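Local atomic coordinates of chitinase A (Pteris ryukyuensis, PDB entry 4RL3), a protein that probably hydrolyses the glycosidic bonds of chitin through this family 18 catalytic domain, one part of a longer fern class III chitinase. Residues S136-G139 / Q140-Q144. Sequence-based numbering, arbitrary orientation.
Sequences SCIG and QLITQ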
# COMPACT_ATOMS: atom_id res chain seq x y z
N SER A 136 -11.35 -15.01 -2.71
CA SER A 136 -10.92 -15.95 -3.73
C SER A 136 -10.15 -15.25 -4.86
O SER A 136 -9.09 -15.70 -5.27
CB SER A 136 -12.12 -16.68 -4.30
OG SER A 136 -11.70 -17.67 -5.24
N CYS A 137 -10.70 -14.14 -5.35
CA CYS A 137 -10.06 -13.40 -6.44
C CYS A 137 -8.66 -12.93 -6.05
O CYS A 137 -7.69 -13.15 -6.77
CB CYS A 137 -10.89 -12.18 -6.83
SG CYS A 137 -12.36 -12.57 -7.81
N ILE A 138 -8.56 -12.27 -4.91
CA ILE A 138 -7.29 -11.68 -4.50
C ILE A 138 -6.27 -12.74 -4.07
O ILE A 138 -5.09 -12.65 -4.40
CB ILE A 138 -7.48 -10.64 -3.37
CG1 ILE A 138 -8.36 -9.48 -3.85
CG2 ILE A 138 -6.13 -10.13 -2.86
CD1 ILE A 138 -7.86 -8.74 -5.06
N GLY A 139 -6.73 -13.73 -3.32
CA GLY A 139 -5.85 -14.80 -2.88
C GLY A 139 -5.23 -15.53 -4.06
O GLY A 139 -4.03 -15.82 -4.09
N GLN A 140 -6.06 -15.83 -5.06
CA GLN A 140 -5.57 -16.49 -6.28
C GLN A 140 -4.60 -15.59 -7.05
O GLN A 140 -3.60 -16.05 -7.56
CB GLN A 140 -6.73 -16.88 -7.17
CG GLN A 140 -7.52 -18.06 -6.66
CD GLN A 140 -8.56 -18.50 -7.68
OE1 GLN A 140 -8.20 -19.00 -8.75
NE2 GLN A 140 -9.83 -18.29 -7.38
N LEU A 141 -4.94 -14.31 -7.17
CA LEU A 141 -4.08 -13.34 -7.85
C LEU A 141 -2.69 -13.32 -7.21
O LEU A 141 -1.68 -13.45 -7.90
CB LEU A 141 -4.71 -11.95 -7.79
CG LEU A 141 -3.85 -10.77 -8.23
CD1 LEU A 141 -3.43 -10.93 -9.69
CD2 LEU A 141 -4.59 -9.47 -8.02
N ILE A 142 -2.64 -13.17 -5.89
CA ILE A 142 -1.35 -13.10 -5.20
C ILE A 142 -0.58 -14.42 -5.32
O ILE A 142 0.63 -14.43 -5.59
CB ILE A 142 -1.52 -12.72 -3.72
CG1 ILE A 142 -2.06 -11.30 -3.59
CG2 ILE A 142 -0.20 -12.84 -2.98
CD1 ILE A 142 -2.53 -10.94 -2.20
N THR A 143 -1.29 -15.52 -5.14
CA THR A 143 -0.69 -16.84 -5.17
C THR A 143 -0.08 -17.12 -6.54
O THR A 143 1.06 -17.59 -6.64
CB THR A 143 -1.73 -17.92 -4.81
OG1 THR A 143 -2.16 -17.73 -3.46
CG2 THR A 143 -1.16 -19.32 -4.97
N GLN A 144 -0.81 -16.78 -7.60
CA GLN A 144 -0.28 -16.97 -8.95
C GLN A 144 0.90 -16.05 -9.26
O GLN A 144 1.87 -16.49 -9.88
CB GLN A 144 -1.36 -16.75 -9.99
CG GLN A 144 -2.38 -17.87 -10.09
CD GLN A 144 -3.20 -17.80 -11.37
OE1 GLN A 144 -2.69 -17.48 -12.45
NE2 GLN A 144 -4.46 -18.15 -11.26
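Ser136 and Gln140 open four successive i to i+4 pairs of a regular alpha helix, whose amides from Gln140 N to Thr143 N donate to the carbonyls of Ser136 to Gly139, the straightest being Ile142 N to Ile138 O at 2.9 Å and 169°. On the partly exposed side, Gln140 lies back along the helix: with CG beside its own backbone N (chi1 -73°) and an extended chain long enough to span the turn, its NE2 donates to Ser136 OG at 2.9 Å, the hydroxyl oxygen lying close to the amide plane, and makes a second, weak hydrogen bond to Ser136 O. Thr143 uses its hydroxyl differently. OG1 stands beside the backbone N (chi1 -64°) and donates to Gly139 O at 2.7 Å, while Thr143 N reaches the same oxygen from the opposite face of the carbonyl plane, so the two donors of one residue grip the carbonyl of the buried Gly139. The inward side is apolar: Ile138 CG2 meets Ile142 CD1 at 3.7 Å, and Ile138 CD1 lies more loosely 4.5 Å from Leu141 CD2. Branched aliphatic chains fill this interface without bringing polar groups that would need partners, where helix 131-147 packs on the barrel: Ile138 and Ile142 touch Ile121 of strand 118-123, and Leu141 touches Ile119. Linking strand 118-123 to parallel strand 153-156 in a beta-alpha-beta unit of the TIM barrel, the helix is flanked by helix 96-114, through Val96 and Trp99, and by helix 163-173, through Leu169 and Tyr173.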